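Side-chain contacts in circadian clock oscillator protein KaiA (Nostoc sp., PDB 1R5Q), which probably stimulates KaiC autophosphorylation as a homodimeric component of the cyanobacterial KaiABC circadian oscillator: residues 41-45 / 46-50; 54-57 / 58-62. One frame throughout, in Å; residues are numbered along the deposited sequence.

Contact 1: residues 41-45 / 46-50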
loop_
_atom_site.group_PDB
_atom_site.type_symbol
_atom_site.label_atom_id
_atom_site.label_comp_id
_atom_site.label_asym_id
_atom_site.label_seq_id
_atom_site.Cartn_x
_atom_site.Cartn_y
_atom_site.Cartn_z
ATOM N N ASN A 41 -6.719 6.868 -2.914
ATOM C CA ASN A 41 -6.943 8.253 -3.310
ATOM C C ASN A 41 -5.671 9.097 -3.149
ATOM O O ASN A 41 -5.398 9.988 -3.956
ATOM C CB ASN A 41 -8.113 8.819 -2.496
ATOM C CG ASN A 41 -8.567 10.187 -2.985
ATOM O OD1 ASN A 41 -8.259 11.205 -2.368
ATOM N ND2 ASN A 41 -9.305 10.213 -4.096
ATOM N N ALA A 42 -4.874 8.795 -2.133
ATOM C CA ALA A 42 -3.646 9.541 -1.898
ATOM C C ALA A 42 -2.566 9.253 -2.932
ATOM O O ALA A 42 -1.915 10.185 -3.398
ATOM C CB ALA A 42 -3.105 9.261 -0.484
ATOM N N VAL A 43 -2.346 7.978 -3.283
ATOM C CA VAL A 43 -1.314 7.645 -4.268
ATOM C C VAL A 43 -1.773 8.123 -5.643
ATOM O O VAL A 43 -0.956 8.479 -6.494
ATOM C CB VAL A 43 -0.999 6.102 -4.321
ATOM C CG1 VAL A 43 -0.478 5.626 -2.971
ATOM C CG2 VAL A 43 -2.229 5.321 -4.672
ATOM N N PHE A 44 -3.091 8.121 -5.830
ATOM C CA PHE A 44 -3.754 8.571 -7.052
ATOM C C PHE A 44 -3.523 10.088 -7.177
ATOM O O PHE A 44 -3.034 10.566 -8.187
ATOM C CB PHE A 44 -5.243 8.277 -6.922
ATOM C CG PHE A 44 -6.082 8.717 -8.095
ATOM C CD1 PHE A 44 -5.818 8.256 -9.380
ATOM C CD2 PHE A 44 -7.188 9.534 -7.893
ATOM C CE1 PHE A 44 -6.646 8.595 -10.447
ATOM C CE2 PHE A 44 -8.023 9.880 -8.946
ATOM C CZ PHE A 44 -7.753 9.406 -10.232
ATOM N N CYS A 45 -3.869 10.836 -6.134
ATOM C CA CYS A 45 -3.680 12.292 -6.163
ATOM C C CYS A 45 -2.225 12.762 -6.262
ATOM O O CYS A 45 -1.965 13.805 -6.856
ATOM C CB CYS A 45 -4.318 12.917 -4.931
ATOM S SG CYS A 45 -6.076 12.800 -5.014
ATOM N N ALA A 46 -1.280 12.009 -5.692
ATOM C CA ALA A 46 0.132 12.392 -5.748
ATOM C C ALA A 46 0.911 11.856 -6.956
ATOM O O ALA A 46 2.116 12.073 -7.050
ATOM C CB ALA A 46 0.844 11.987 -4.452
ATOM N N ASN A 47 0.229 11.149 -7.861
ATOM C CA ASN A 47 0.840 10.612 -9.086
ATOM C C ASN A 47 2.003 9.683 -8.796
ATOM O O ASN A 47 2.967 9.615 -9.553
ATOM C CB ASN A 47 1.344 11.755 -9.978
ATOM C CG ASN A 47 1.539 11.320 -11.423
ATOM O OD1 ASN A 47 2.400 11.837 -12.143
ATOM N ND2 ASN A 47 0.733 10.376 -11.848
ATOM N N ILE A 48 1.919 8.968 -7.688
ATOM C CA ILE A 48 2.979 8.054 -7.297
ATOM C C ILE A 48 3.003 6.858 -8.246
ATOM O O ILE A 48 1.970 6.253 -8.485
ATOM C CB ILE A 48 2.747 7.579 -5.858
ATOM C CG1 ILE A 48 2.995 8.762 -4.909
ATOM C CG2 ILE A 48 3.668 6.386 -5.544
ATOM C CD1 ILE A 48 2.189 8.686 -3.668
ATOM N N PRO A 49 4.177 6.528 -8.804
ATOM C CA PRO A 49 4.352 5.412 -9.731
ATOM C C PRO A 49 4.121 4.076 -9.012
ATOM O O PRO A 49 4.435 3.928 -7.832
ATOM C CB PRO A 49 5.807 5.548 -10.197
ATOM C CG PRO A 49 6.183 6.960 -9.883
ATOM C CD PRO A 49 5.456 7.231 -8.589
ATOM N N VAL A 50 3.594 3.102 -9.732
ATOM C CA VAL A 50 3.344 1.794 -9.140
ATOM C C VAL A 50 4.611 1.150 -8.565
ATOM O O VAL A 50 4.566 0.565 -7.493
ATOM C CB VAL A 50 2.657 0.855 -10.174
ATOM C CG1 VAL A 50 2.629 -0.585 -9.654
ATOM C CG2 VAL A 50 1.231 1.344 -10.422
HETATM O O HOH W 1 -0.393 6.797 -8.626
#

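Contact 2: residues 54-57 / 58-62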
loop_
_atom_site.group_PDB
_atom_site.type_symbol
_atom_site.label_atom_id
_atom_site.label_comp_id
_atom_site.label_asym_id
_atom_site.label_seq_id
_atom_site.Cartn_x
_atom_site.Cartn_y
_atom_site.Cartn_z
ATOM N N ILE A 54 5.084 -0.832 -4.934
ATOM C CA ILE A 54 5.568 -2.192 -4.819
ATOM C C ILE A 54 6.757 -2.227 -3.882
ATOM O O ILE A 54 6.938 -3.192 -3.141
ATOM C CB ILE A 54 5.950 -2.778 -6.197
ATOM C CG1 ILE A 54 4.680 -2.962 -7.044
ATOM C CG2 ILE A 54 6.670 -4.115 -6.024
ATOM C CD1 ILE A 54 4.915 -3.645 -8.381
ATOM N N GLU A 55 7.558 -1.161 -3.901
ATOM C CA GLU A 55 8.732 -1.092 -3.045
ATOM C C GLU A 55 8.314 -0.962 -1.580
ATOM O O GLU A 55 8.918 -1.576 -0.710
ATOM C CB GLU A 55 9.621 0.078 -3.464
ATOM C CG GLU A 55 11.036 -0.048 -2.969
ATOM C CD GLU A 55 11.847 1.182 -3.271
ATOM O OE1 GLU A 55 11.746 2.169 -2.499
ATOM O OE2 GLU A 55 12.571 1.161 -4.291
ATOM N N ILE A 56 7.283 -0.169 -1.316
ATOM C CA ILE A 56 6.764 -0.006 0.035
ATOM C C ILE A 56 6.294 -1.383 0.536
ATOM O O ILE A 56 6.608 -1.783 1.663
ATOM C CB ILE A 56 5.606 1.012 0.061
ATOM C CG1 ILE A 56 6.177 2.436 -0.075
ATOM C CG2 ILE A 56 4.806 0.889 1.353
ATOM C CD1 ILE A 56 5.134 3.499 -0.262
ATOM N N HIS A 57 5.564 -2.110 -0.311
ATOM C CA HIS A 57 5.083 -3.454 0.031
ATOM C C HIS A 57 6.254 -4.346 0.505
ATOM O O HIS A 57 6.228 -4.896 1.610
ATOM C CB HIS A 57 4.433 -4.113 -1.199
ATOM C CG HIS A 57 3.884 -5.484 -0.930
ATOM N ND1 HIS A 57 2.611 -5.696 -0.441
ATOM C CD2 HIS A 57 4.446 -6.710 -1.063
ATOM C CE1 HIS A 57 2.414 -6.994 -0.281
ATOM N NE2 HIS A 57 3.512 -7.631 -0.651
ATOM N N MET A 58 7.269 -4.484 -0.349
ATOM C CA MET A 58 8.433 -5.303 -0.038
ATOM C C MET A 58 9.171 -4.857 1.229
ATOM O O MET A 58 9.633 -5.685 2.019
ATOM C CB MET A 58 9.403 -5.302 -1.221
ATOM C CG MET A 58 8.826 -5.926 -2.481
ATOM S SD MET A 58 7.994 -7.512 -2.145
ATOM C CE MET A 58 9.438 -8.637 -2.010
ATOM N N GLU A 59 9.288 -3.552 1.427
ATOM C CA GLU A 59 9.973 -3.058 2.604
ATOM C C GLU A 59 9.237 -3.465 3.878
ATOM O O GLU A 59 9.866 -3.860 4.863
ATOM C CB GLU A 59 10.102 -1.534 2.548
ATOM C CG GLU A 59 11.039 -1.044 1.454
ATOM C CD GLU A 59 11.288 0.454 1.532
ATOM O OE1 GLU A 59 10.746 1.109 2.461
ATOM O OE2 GLU A 59 12.027 0.971 0.663
ATOM N N LEU A 60 7.912 -3.358 3.855
ATOM C CA LEU A 60 7.114 -3.720 5.015
ATOM C C LEU A 60 7.166 -5.227 5.242
ATOM O O LEU A 60 7.159 -5.686 6.392
ATOM C CB LEU A 60 5.674 -3.227 4.837
ATOM C CG LEU A 60 5.595 -1.701 4.973
ATOM C CD1 LEU A 60 4.267 -1.166 4.431
ATOM C CD2 LEU A 60 5.758 -1.332 6.462
ATOM N N ILE A 61 7.239 -5.993 4.156
ATOM C CA ILE A 61 7.319 -7.444 4.285
ATOM C C ILE A 61 8.643 -7.774 4.993
ATOM O O ILE A 61 8.680 -8.652 5.859
ATOM C CB ILE A 61 7.266 -8.154 2.909
ATOM C CG1 ILE A 61 5.869 -8.026 2.292
ATOM C CG2 ILE A 61 7.617 -9.623 3.048
ATOM C CD1 ILE A 61 4.723 -8.484 3.167
ATOM N N ASP A 62 9.714 -7.053 4.649
ATOM C CA ASP A 62 11.013 -7.295 5.287
ATOM C C ASP A 62 10.957 -6.986 6.775
ATOM O O ASP A 62 11.473 -7.760 7.592
ATOM C CB ASP A 62 12.124 -6.467 4.636
ATOM C CG ASP A 62 12.647 -7.092 3.352
ATOM O OD1 ASP A 62 12.355 -8.284 3.112
ATOM O OD2 ASP A 62 13.356 -6.394 2.583
#

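Contact 1: residues 41-45 / 46-50
Ala-46 N donates to Ala-42 O at 3.0 Å, the last regular turn of helix 33-45, and just beyond it the chain closes in a Schellman motif. Asn-47 supplies the positive phi (58°) that reverses the backbone. Its own N gives a weak bond of 3.3 Å to Phe-44 O, while Ile-48 N reaches further back to Val-43 O at 3.2 Å, the longer-range bond of the motif. That carbonyl has a second donor, a water 2.8 Å from Val-43 O. The hydrophobic pair of the motif, Val-43 and Ile-48, packs behind these bonds, the two side chains crossing at about a right angle. Both also touch Leu-14 of helix 8-24, and Val-43 reaches Leu-92 of helix 82-100 as well, so the capped end is seated against two other helices. Pro-49 then takes the N-cap position of helix 50-67. With Ile-48 CG1 anti to its carbonyl carbon (chi1 -70°), the chain turns back over the helix end, where CD1 rests 3.7 Å from Val-43 CA and 4.1 Å from Val-43 CG1.

Contact 2: residues 54-57 / 58-62
The imidazole of His-57 meets Met-58 at its edge: SD lies in the ring plane, 3.8 Å from His-57 CD2, a sulfur-aromatic contact 88° off the ring normal. Ile-61, one turn on, comes at the ring obliquely, its CG1 3.8 Å from His-57 NE2. The ring is carried out alongside both side chains, its CD2 edge to Met-58 and NE2 near Ile-61, because CG stands opposite the backbone N (chi1 -179°), and the bends at chi2 and chi3 of Met-58 bring the sulfur back to it. His-57 ND1 is hydrogen-bonded to Tyr-18 OH, which fixes the turn of this buried ring. Replacing the imidazole with an alanine is likely to leave the Tyr-18 hydroxyl without this partner and a gap beside Met-58 SD and Ile-61 CG1. The other flat groups are the carboxylates of Glu-55 and Glu-59, their planes only 12° apart and Glu-55 OE1 3.4 Å from Glu-59 OE2. Repulsion between these like charges is probably eased by Lys-15, whose NZ forms a salt bridge with Glu-59 OE1. Underneath runs regular alpha-helical i to i+4 bonding, from Met-58 N to Ile-54 O (3.1 Å) through Ile-61 N to His-57 O (3.0 Å). Ile-56 and Leu-60 lie side by side and point the same way, with Ile-56 CG2 3.7 Å from Leu-60 CD1. Within the helical bundle, Leu-60 packs on Tyr-18, Arg-19 and Leu-22 of helix 8-24, while Ile-61 meets Leu-78 and Tyr-81 in the loop leading to helix 82-100.

How the contacts relate
Contact 1 comes first along the chain, ending helix 33-45 and leading through a short loop into helix 50-67; contact 2 follows within that second helix. Their centres are about 17 Å apart and the two do not touch beyond following in sequence. Contact 1 thus sets where the chain leaves one helix and enters the next, and contact 2 is a regular stretch of the helix so begun. Helix 8-24 is their common neighbour, meeting Val-43 and Ile-48 through Leu-14 and the 54-62 stretch through Lys-15 and Tyr-18. Both belong to the four-helix C-terminal domain of KaiA, which mediates KaiC binding and homodimerization.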